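Long-range contacts in endosialidase (Enterobacteria phage phi92, PDB 4HIZ), which hydrolyses internal linkages of polysialic acid, probably attacking both alpha-2,8 and alpha-2,9 bonds of the polymer: residues Val279-Asn284 with Asn311-Pro316; Gly405-Ile410 with Met438-Val443; Gly482-Ile487 with Leu522-His527. All coordinates share one frame; numbering follows the deposited sequence.

Interaction 1: Val279-Asn284 with Asn311-Pro316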
loop_
_atom_site.group_PDB
_atom_site.type_symbol
_atom_site.label_atom_id
_atom_site.label_comp_id
_atom_site.label_asym_id
_atom_site.label_seq_id
_atom_site.Cartn_x
_atom_site.Cartn_y
_atom_site.Cartn_z
ATOM N N VAL A 279 -17.036 12.029 -37.261
ATOM C CA VAL A 279 -16.265 10.940 -36.664
ATOM C C VAL A 279 -17.195 10.237 -35.684
ATOM O O VAL A 279 -17.331 10.647 -34.540
ATOM C CB VAL A 279 -14.999 11.468 -36.001
ATOM C CG1 VAL A 279 -14.205 10.287 -35.380
ATOM C CG2 VAL A 279 -14.173 12.207 -37.064
ATOM N N ALA A 280 -17.891 9.215 -36.180
ATOM C CA ALA A 280 -19.002 8.595 -35.449
ATOM C C ALA A 280 -19.429 7.351 -36.202
ATOM O O ALA A 280 -19.098 7.191 -37.377
ATOM C CB ALA A 280 -20.197 9.556 -35.351
ATOM N N TYR A 281 -20.139 6.461 -35.519
ATOM C CA TYR A 281 -20.801 5.360 -36.215
ATOM C C TYR A 281 -21.726 5.923 -37.296
ATOM O O TYR A 281 -22.380 6.944 -37.085
ATOM C CB TYR A 281 -21.639 4.574 -35.230
ATOM C CG TYR A 281 -22.309 3.387 -35.878
ATOM C CD1 TYR A 281 -21.614 2.201 -36.033
ATOM C CD2 TYR A 281 -23.621 3.467 -36.351
ATOM C CE1 TYR A 281 -22.214 1.082 -36.618
ATOM C CE2 TYR A 281 -24.223 2.365 -36.943
ATOM C CZ TYR A 281 -23.510 1.183 -37.070
ATOM O OH TYR A 281 -24.095 0.078 -37.646
ATOM N N SER A 282 -21.775 5.222 -38.429
ATOM C CA SER A 282 -22.708 5.566 -39.512
ATOM C C SER A 282 -22.934 4.296 -40.330
ATOM O O SER A 282 -22.051 3.440 -40.423
ATOM C CB SER A 282 -22.100 6.664 -40.379
ATOM O OG SER A 282 -22.986 6.905 -41.491
ATOM N N THR A 283 -24.116 4.146 -40.928
ATOM C CA THR A 283 -24.298 3.052 -41.868
ATOM C C THR A 283 -23.723 3.379 -43.252
ATOM O O THR A 283 -23.677 2.514 -44.129
ATOM C CB THR A 283 -25.771 2.630 -41.977
ATOM O OG1 THR A 283 -26.558 3.783 -42.262
ATOM C CG2 THR A 283 -26.227 2.021 -40.641
ATOM N N ASN A 284 -23.263 4.621 -43.425
ATOM C CA ASN A 284 -22.511 5.034 -44.612
ATOM C C ASN A 284 -21.063 4.627 -44.453
ATOM O O ASN A 284 -20.368 5.215 -43.617
ATOM C CB ASN A 284 -22.584 6.547 -44.728
ATOM C CG ASN A 284 -21.937 7.083 -46.005
ATOM O OD1 ASN A 284 -21.079 6.441 -46.597
ATOM N ND2 ASN A 284 -22.340 8.289 -46.418
ATOM N N ASN A 311 -12.983 1.908 -40.238
ATOM C CA ASN A 311 -14.361 1.474 -40.204
ATOM C C ASN A 311 -14.308 -0.036 -40.357
ATOM O O ASN A 311 -13.876 -0.538 -41.414
ATOM C CB ASN A 311 -15.134 2.105 -41.382
ATOM C CG ASN A 311 -16.311 1.234 -41.826
ATOM O OD1 ASN A 311 -16.966 0.594 -40.992
ATOM N ND2 ASN A 311 -16.581 1.200 -43.151
ATOM N N GLY A 312 -14.718 -0.767 -39.309
ATOM C CA GLY A 312 -14.826 -2.218 -39.387
ATOM C C GLY A 312 -16.255 -2.709 -39.208
ATOM O O GLY A 312 -16.478 -3.905 -38.982
ATOM N N ASP A 313 -17.219 -1.787 -39.325
ATOM C CA ASP A 313 -18.631 -2.066 -39.042
ATOM C C ASP A 313 -19.442 -2.252 -40.318
ATOM O O ASP A 313 -20.365 -3.077 -40.366
ATOM C CB ASP A 313 -19.271 -0.927 -38.229
ATOM C CG ASP A 313 -18.920 -0.991 -36.738
ATOM O OD1 ASP A 313 -19.475 -1.869 -36.040
ATOM O OD2 ASP A 313 -18.107 -0.164 -36.244
ATOM N N ILE A 314 -19.099 -1.476 -41.343
ATOM C CA ILE A 314 -19.871 -1.489 -42.600
ATOM C C ILE A 314 -18.959 -1.893 -43.759
ATOM O O ILE A 314 -17.916 -1.292 -43.955
ATOM C CB ILE A 314 -20.404 -0.073 -42.929
ATOM C CG1 ILE A 314 -21.039 0.605 -41.703
ATOM C CG2 ILE A 314 -21.367 -0.120 -44.131
ATOM C CD1 ILE A 314 -22.254 -0.116 -41.114
ATOM N N SER A 315 -19.313 -2.919 -44.524
ATOM C CA SER A 315 -18.541 -3.203 -45.727
ATOM C C SER A 315 -18.954 -2.171 -46.771
ATOM O O SER A 315 -20.124 -1.872 -46.887
ATOM C CB SER A 315 -18.829 -4.594 -46.287
ATOM O OG SER A 315 -18.265 -5.573 -45.453
ATOM N N PRO A 316 -18.000 -1.648 -47.542
ATOM C CA PRO A 316 -16.561 -1.946 -47.558
ATOM C C PRO A 316 -15.836 -1.239 -46.413
ATOM O O PRO A 316 -16.156 -0.098 -46.096
ATOM C CB PRO A 316 -16.111 -1.393 -48.919
ATOM C CG PRO A 316 -17.062 -0.245 -49.165
ATOM C CD PRO A 316 -18.391 -0.700 -48.602
#

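Interaction 2: Gly405-Ile410 with Met438-Val443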
loop_
_atom_site.group_PDB
_atom_site.type_symbol
_atom_site.label_atom_id
_atom_site.label_comp_id
_atom_site.label_asym_id
_atom_site.label_seq_id
_atom_site.Cartn_x
_atom_site.Cartn_y
_atom_site.Cartn_z
ATOM N N GLY A 405 17.296 3.752 -35.781
ATOM C CA GLY A 405 18.200 3.614 -36.906
ATOM C C GLY A 405 17.444 3.109 -38.118
ATOM O O GLY A 405 16.357 3.603 -38.444
ATOM N N ASP A 406 18.005 2.095 -38.768
ATOM C CA ASP A 406 17.459 1.593 -40.015
ATOM C C ASP A 406 16.240 0.690 -39.824
ATOM O O ASP A 406 15.633 0.265 -40.810
ATOM C CB ASP A 406 18.524 0.792 -40.766
ATOM C CG ASP A 406 19.632 1.666 -41.367
ATOM O OD1 ASP A 406 19.461 2.902 -41.507
ATOM O OD2 ASP A 406 20.680 1.090 -41.736
ATOM N N TYR A 407 15.894 0.387 -38.576
ATOM C CA TYR A 407 14.922 -0.668 -38.304
ATOM C C TYR A 407 13.653 -0.206 -37.634
ATOM O O TYR A 407 13.665 0.684 -36.787
ATOM C CB TYR A 407 15.557 -1.713 -37.362
ATOM C CG TYR A 407 16.719 -2.410 -37.994
ATOM C CD1 TYR A 407 16.535 -3.562 -38.760
ATOM C CD2 TYR A 407 18.018 -1.929 -37.815
ATOM C CE1 TYR A 407 17.621 -4.221 -39.335
ATOM C CE2 TYR A 407 19.104 -2.573 -38.385
ATOM C CZ TYR A 407 18.901 -3.704 -39.153
ATOM O OH TYR A 407 19.999 -4.320 -39.711
ATOM N N LEU A 408 12.557 -0.867 -37.972
ATOM C CA LEU A 408 11.354 -0.786 -37.158
ATOM C C LEU A 408 11.382 -1.963 -36.207
ATOM O O LEU A 408 11.564 -3.116 -36.639
ATOM C CB LEU A 408 10.091 -0.924 -38.034
ATOM C CG LEU A 408 9.895 0.183 -39.092
ATOM C CD1 LEU A 408 8.513 0.040 -39.710
ATOM C CD2 LEU A 408 10.040 1.561 -38.469
ATOM N N TYR A 409 11.188 -1.681 -34.923
ATOM C CA TYR A 409 10.984 -2.733 -33.903
ATOM C C TYR A 409 9.480 -2.830 -33.700
ATOM O O TYR A 409 8.851 -1.873 -33.208
ATOM C CB TYR A 409 11.651 -2.348 -32.584
ATOM C CG TYR A 409 13.141 -2.481 -32.550
ATOM C CD1 TYR A 409 13.958 -1.539 -33.149
ATOM C CD2 TYR A 409 13.742 -3.519 -31.856
ATOM C CE1 TYR A 409 15.331 -1.657 -33.073
ATOM C CE2 TYR A 409 15.097 -3.632 -31.785
ATOM C CZ TYR A 409 15.890 -2.696 -32.388
ATOM O OH TYR A 409 17.263 -2.802 -32.315
ATOM N N ILE A 410 8.903 -3.970 -34.112
ATOM C CA ILE A 410 7.452 -4.157 -34.172
ATOM C C ILE A 410 7.035 -5.270 -33.209
ATOM O O ILE A 410 7.645 -6.332 -33.238
ATOM C CB ILE A 410 7.008 -4.537 -35.609
ATOM C CG1 ILE A 410 7.470 -3.440 -36.581
ATOM C CG2 ILE A 410 5.487 -4.705 -35.657
ATOM C CD1 ILE A 410 7.232 -3.793 -38.060
ATOM N N MET A 438 8.256 -10.006 -31.176
ATOM C CA MET A 438 8.873 -8.798 -31.703
ATOM C C MET A 438 9.546 -9.194 -33.005
ATOM O O MET A 438 10.156 -10.254 -33.107
ATOM C CB MET A 438 9.918 -8.270 -30.712
ATOM C CG MET A 438 10.599 -6.963 -31.193
ATOM S SD MET A 438 11.961 -6.516 -30.075
ATOM C CE MET A 438 13.272 -7.663 -30.553
ATOM N N CYS A 439 9.496 -8.313 -34.000
ATOM C CA CYS A 439 10.372 -8.471 -35.163
ATOM C C CYS A 439 11.097 -7.156 -35.417
ATOM O O CYS A 439 10.726 -6.094 -34.871
ATOM C CB CYS A 439 9.615 -8.957 -36.424
ATOM S SG CYS A 439 8.438 -7.784 -37.128
ATOM N N LYS A 440 12.163 -7.246 -36.207
ATOM C CA LYS A 440 13.015 -6.100 -36.475
ATOM C C LYS A 440 13.163 -6.011 -37.998
ATOM O O LYS A 440 13.841 -6.852 -38.607
ATOM C CB LYS A 440 14.362 -6.335 -35.771
ATOM C CG LYS A 440 15.331 -5.185 -35.857
ATOM C CD LYS A 440 16.568 -5.491 -34.969
ATOM C CE LYS A 440 17.649 -4.431 -35.159
ATOM N NZ LYS A 440 18.794 -4.565 -34.209
ATOM N N ILE A 441 12.524 -5.008 -38.602
ATOM C CA ILE A 441 12.467 -4.904 -40.069
ATOM C C ILE A 441 13.328 -3.739 -40.539
ATOM O O ILE A 441 13.138 -2.624 -40.077
ATOM C CB ILE A 441 11.012 -4.668 -40.570
ATOM C CG1 ILE A 441 10.051 -5.748 -40.056
ATOM C CG2 ILE A 441 10.966 -4.579 -42.127
ATOM C CD1 ILE A 441 10.511 -7.089 -40.336
ATOM N N ASN A 442 14.282 -4.007 -41.432
ATOM C CA ASN A 442 15.088 -2.951 -42.029
ATOM C C ASN A 442 14.231 -2.205 -43.048
ATOM O O ASN A 442 13.847 -2.773 -44.092
ATOM C CB ASN A 442 16.314 -3.547 -42.727
ATOM C CG ASN A 442 17.307 -2.479 -43.156
ATOM O OD1 ASN A 442 16.914 -1.375 -43.569
ATOM N ND2 ASN A 442 18.606 -2.784 -43.025
ATOM N N VAL A 443 13.908 -0.945 -42.751
ATOM C CA VAL A 443 13.124 -0.146 -43.702
ATOM C C VAL A 443 13.995 0.876 -44.425
ATOM O O VAL A 443 13.483 1.590 -45.287
ATOM C CB VAL A 443 11.896 0.520 -43.039
ATOM C CG1 VAL A 443 10.905 -0.567 -42.505
ATOM C CG2 VAL A 443 12.340 1.451 -41.908
HETATM O O HOH W 1 20.584 -0.734 -44.328
HETATM O O HOH W 2 19.250 -5.669 -42.129
#

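Interaction 3: Gly482-Ile487 with Leu522-His527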
loop_
_atom_site.group_PDB
_atom_site.type_symbol
_atom_site.label_atom_id
_atom_site.label_comp_id
_atom_site.label_asym_id
_atom_site.label_seq_id
_atom_site.Cartn_x
_atom_site.Cartn_y
_atom_site.Cartn_z
ATOM N N GLY A 482 18.176 5.632 -24.560
ATOM C CA GLY A 482 18.649 4.309 -24.944
ATOM C C GLY A 482 17.756 3.131 -24.628
ATOM O O GLY A 482 18.202 1.992 -24.739
ATOM N N TRP A 483 16.504 3.399 -24.269
ATOM C CA TRP A 483 15.565 2.338 -23.963
ATOM C C TRP A 483 14.290 2.473 -24.790
ATOM O O TRP A 483 13.760 3.576 -24.989
ATOM C CB TRP A 483 15.143 2.428 -22.486
ATOM C CG TRP A 483 16.159 2.114 -21.440
ATOM C CD1 TRP A 483 16.668 2.983 -20.504
ATOM C CD2 TRP A 483 16.733 0.833 -21.169
ATOM N NE1 TRP A 483 17.522 2.299 -19.654
ATOM C CE2 TRP A 483 17.599 0.985 -20.063
ATOM C CE3 TRP A 483 16.624 -0.426 -21.786
ATOM C CZ2 TRP A 483 18.329 -0.095 -19.531
ATOM C CZ3 TRP A 483 17.355 -1.508 -21.261
ATOM C CH2 TRP A 483 18.200 -1.328 -20.142
ATOM N N LEU A 484 13.798 1.346 -25.287
ATOM C CA LEU A 484 12.506 1.295 -25.980
ATOM C C LEU A 484 11.528 0.545 -25.040
ATOM O O LEU A 484 11.941 -0.367 -24.327
ATOM C CB LEU A 484 12.709 0.530 -27.290
ATOM C CG LEU A 484 11.416 0.196 -28.065
ATOM C CD1 LEU A 484 11.715 0.154 -29.596
ATOM C CD2 LEU A 484 10.785 -1.133 -27.618
ATOM N N TYR A 485 10.259 0.945 -25.025
ATOM C CA TYR A 485 9.246 0.350 -24.148
ATOM C C TYR A 485 8.076 -0.155 -24.990
ATOM O O TYR A 485 7.461 0.617 -25.733
ATOM C CB TYR A 485 8.700 1.381 -23.161
ATOM C CG TYR A 485 9.817 2.001 -22.338
ATOM C CD1 TYR A 485 10.546 3.096 -22.834
ATOM C CD2 TYR A 485 10.156 1.506 -21.075
ATOM C CE1 TYR A 485 11.594 3.669 -22.126
ATOM C CE2 TYR A 485 11.183 2.083 -20.361
ATOM C CZ TYR A 485 11.888 3.144 -20.876
ATOM O OH TYR A 485 12.943 3.704 -20.145
ATOM N N TYR A 486 7.781 -1.449 -24.861
ATOM C CA TYR A 486 6.505 -1.972 -25.365
ATOM C C TYR A 486 5.631 -2.121 -24.139
ATOM O O TYR A 486 5.947 -2.925 -23.245
ATOM C CB TYR A 486 6.718 -3.311 -26.070
ATOM C CG TYR A 486 5.438 -4.097 -26.428
ATOM C CD1 TYR A 486 4.365 -3.478 -27.050
ATOM C CD2 TYR A 486 5.317 -5.463 -26.133
ATOM C CE1 TYR A 486 3.238 -4.169 -27.423
ATOM C CE2 TYR A 486 4.184 -6.190 -26.485
ATOM C CZ TYR A 486 3.141 -5.525 -27.129
ATOM O OH TYR A 486 2.010 -6.226 -27.479
ATOM N N ILE A 487 4.549 -1.360 -24.077
ATOM C CA ILE A 487 3.755 -1.285 -22.852
ATOM C C ILE A 487 2.388 -1.814 -23.234
ATOM O O ILE A 487 1.739 -1.310 -24.172
ATOM C CB ILE A 487 3.667 0.163 -22.319
ATOM C CG1 ILE A 487 5.091 0.724 -22.189
ATOM C CG2 ILE A 487 2.912 0.217 -20.952
ATOM C CD1 ILE A 487 5.148 2.118 -21.530
ATOM N N LEU A 522 13.585 -2.515 -23.560
ATOM C CA LEU A 522 14.594 -3.101 -24.443
ATOM C C LEU A 522 15.729 -2.109 -24.720
ATOM O O LEU A 522 15.493 -0.953 -25.164
ATOM C CB LEU A 522 13.944 -3.508 -25.796
ATOM C CG LEU A 522 14.940 -4.026 -26.847
ATOM C CD1 LEU A 522 15.548 -5.358 -26.417
ATOM C CD2 LEU A 522 14.204 -4.233 -28.194
ATOM N N LYS A 523 16.969 -2.532 -24.481
ATOM C CA LYS A 523 18.144 -1.696 -24.803
ATOM C C LYS A 523 18.288 -1.502 -26.313
ATOM O O LYS A 523 18.312 -2.473 -27.076
ATOM C CB LYS A 523 19.402 -2.360 -24.215
ATOM C CG LYS A 523 20.729 -1.734 -24.620
ATOM C CD LYS A 523 21.832 -2.385 -23.768
ATOM C CE LYS A 523 23.208 -1.806 -24.045
ATOM N NZ LYS A 523 23.547 -1.939 -25.476
ATOM N N ILE A 524 18.389 -0.243 -26.749
ATOM C CA ILE A 524 18.448 0.037 -28.182
ATOM C C ILE A 524 19.668 0.883 -28.604
ATOM O O ILE A 524 19.847 1.147 -29.791
ATOM C CB ILE A 524 17.142 0.746 -28.718
ATOM C CG1 ILE A 524 16.867 2.015 -27.893
ATOM C CG2 ILE A 524 15.955 -0.281 -28.777
ATOM C CD1 ILE A 524 15.823 2.937 -28.444
ATOM N N THR A 525 20.497 1.304 -27.652
ATOM C CA THR A 525 21.765 1.991 -27.968
ATOM C C THR A 525 22.827 1.493 -26.996
ATOM O O THR A 525 22.498 0.773 -26.042
ATOM C CB THR A 525 21.711 3.555 -27.779
ATOM O OG1 THR A 525 21.657 3.876 -26.377
ATOM C CG2 THR A 525 20.542 4.186 -28.490
ATOM N N GLU A 526 24.080 1.901 -27.191
ATOM C CA GLU A 526 25.099 1.598 -26.184
ATOM C C GLU A 526 24.746 2.325 -24.894
ATOM O O GLU A 526 24.290 3.474 -24.930
ATOM C CB GLU A 526 26.503 2.010 -26.655
ATOM C CG GLU A 526 26.972 1.138 -27.808
ATOM C CD GLU A 526 28.461 1.250 -28.132
ATOM O OE1 GLU A 526 29.239 1.796 -27.319
ATOM O OE2 GLU A 526 28.853 0.782 -29.222
ATOM N N HIS A 527 24.930 1.660 -23.757
ATOM C CA HIS A 527 24.743 2.333 -22.483
ATOM C C HIS A 527 26.104 2.644 -21.861
ATOM O O HIS A 527 26.667 1.829 -21.116
ATOM C CB HIS A 527 23.857 1.467 -21.567
ATOM C CG HIS A 527 22.438 1.401 -22.027
ATOM N ND1 HIS A 527 21.485 0.634 -21.398
ATOM C CD2 HIS A 527 21.813 2.010 -23.067
ATOM C CE1 HIS A 527 20.324 0.769 -22.031
ATOM N NE2 HIS A 527 20.495 1.609 -23.040
#

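Interaction 1: Val279-Asn284 with Asn311-Pro316
Two surface loops of the catalytic beta propeller come together where Ile-314, in the hairpin turn between strands 304-311 and 318-324, packs against the main chain of Ser-282 and Thr-283, in the connection that leads from strand 272-275 to strand 291-297. The isoleucine does most of the touching, and largely against carbonyls: its CG1 sits 3.3 Å from Ser-282 O, while the other branch, CG2, lies 3.5 Å from Thr-283 O. With CG1 anti to the carbonyl carbon and CG2 anti to the backbone N (chi1 -46°), the two branches divide these oxygens between them. The terminal CD1 reaches on to within 3.9 Å of Tyr-281 OH, the two side chains crossing at about a right angle.

Asp-313 meets the same tyrosine at the ring edge, its CG 3.9 Å from Tyr-281 CE1 and its carboxylate turned 76° from the ring plane. The acid's OD2 is bonded to Thr-290 OG1, and the ring also makes a cation-pi contact with Arg-171. Between the two segments themselves the contact is van der Waals packing, and each loop is braced by its own hydrogen bonds. In the hairpin turn, Asn-311 forms an Asx turn: its OD1 accepts from Asp-313 N and, at 3.0 Å and on a lone pair in the carbonyl plane, from Ile-314 N, while its ND2 donates to Ile-314 O, which fixes the flip of the amide. Across from it, Ser-282 OG receives Asn-284 N at 3.0 Å in an ST turn.

Interaction 2: Gly405-Ile410 with Met438-Val443
Lys-440 runs between two tyrosines, Tyr-407 and Tyr-409, on one face of an antiparallel strand pair of the propeller; that face passes from a buried end at Tyr-409 to an exposed one at Asp-406, whereas the other is apolar and buried throughout. The tight part is this second face, carrying Leu-408, Ile-410, Cys-439 and Ile-441. Here Leu-408 CG rests 3.6 Å from Val-443 CG1, the two side chains at roughly a right angle, and Ile-410 CB meets Cys-439 SG at 3.9 Å. Paired backbone bonds join Leu-408 with Ile-441 and Ile-410 with Cys-439, and Val-443 N extends the pairing to Asp-406 O at 2.9 Å.

On the tyrosine face, Met-438 SD lies in the plane of the Tyr-409 ring, at its edge, a Met-aromatic contact 3.9 Å from CD2. With CG anti to the backbone N (chi1 -175°) and the chain extended beyond it, Lys-440 runs alongside Tyr-409. Lys-440 NZ donates to Tyr-409 OH at 3.0 Å. Lys-440 CE lies over a face of Tyr-407, and NZ adds a cation-pi contact there. Further out, Asn-442 CB still touches Tyr-407 CE1 (3.7 Å), but the polar ends are joined through water: Asn-442 ND2 donates to two waters, one bound to Asp-406 OD2 and the other to Tyr-407 OH, while Asn-442 OD1 is held by Ser-444 and Ser-445.

Within the sheet, strand 401-404 flanks strand 407-413 and strand 456-460 flanks strand 435-442; from a neighbouring sheet, Leu-375 of strand 374-378 packs against Leu-408 and Ile-441.

Interaction 3: Gly482-Ile487 with Leu522-His527
The face of the Trp-483 indole receives the edge of His-527 in a T-shaped pair, with ring planes 69° apart and His-527 CE1 only 3.3 Å from Trp-483 CZ2. CE1 lies toward the rim of the six-membered ring, while the indole edge runs along the backbone, CE3 being 3.5 Å from Leu-522 C. One face of the imidazole is covered by CG of Lys-523 from its own segment, and at its edge, in plane, lie Gly-482 O and Thr-525 OG1. Phe-529 also meets the histidine, its ring about 20° from parallel, and Arg-521 makes a cation-pi contact with the tryptophan.

The histidine is oriented by a bond as well as by packing. NE2 donates to Gly-482 O at 2.9 Å, with the acceptor in the ring plane, which makes NE2 the protonated nitrogen and fixes the ring flip. The same oxygen accepts Ile-524 N at 3.0 Å, and the two donors approach from opposite faces of the carbonyl plane, so that one atom ties down both the strand exit and the loop after it. Lacking a side chain, Gly-482 allows Thr-525 OG1 to within 3.4 Å of its CA.

Regular antiparallel pairing follows, with mutual bonds between Leu-484 and Leu-522. On their face Leu-484 CB packs 3.7 Å from Ile-524 CG2. Lys-523 NZ bends back (chi4 -57°) to donate to Thr-525 O, and also forms a salt bridge with Asp-42 of the second subunit, whose carboxylate accepts His-527 N as well.

Strands 483-490 and 516-523 are the two inner strands of a four-stranded antiparallel sheet, flanked by strand 473-480 on the side of 483-490 and by strand 71-75 on that of 516-523.

The three contacts follow one another along the chain, each closing before the next opens, and all belong to the catalytic beta propeller. Interactions 2 and 3 are neighbours, their centres 13 Å apart: each joins adjacent antiparallel strands, but of different sheets, and the sheets meet where Leu-522 CD2 packs 3.7 Å from both Met-438 SD and Tyr-409 CE2. Interaction 1 stands apart, its centre about 32 Å from that of interaction 2 and 38 Å from that of interaction 3, and joins loops rather than strands. Together they exemplify propeller construction: strand pairing within sheets, side-chain packing between them, and loop contacts at the surface, while interaction 3 also reaches a second subunit.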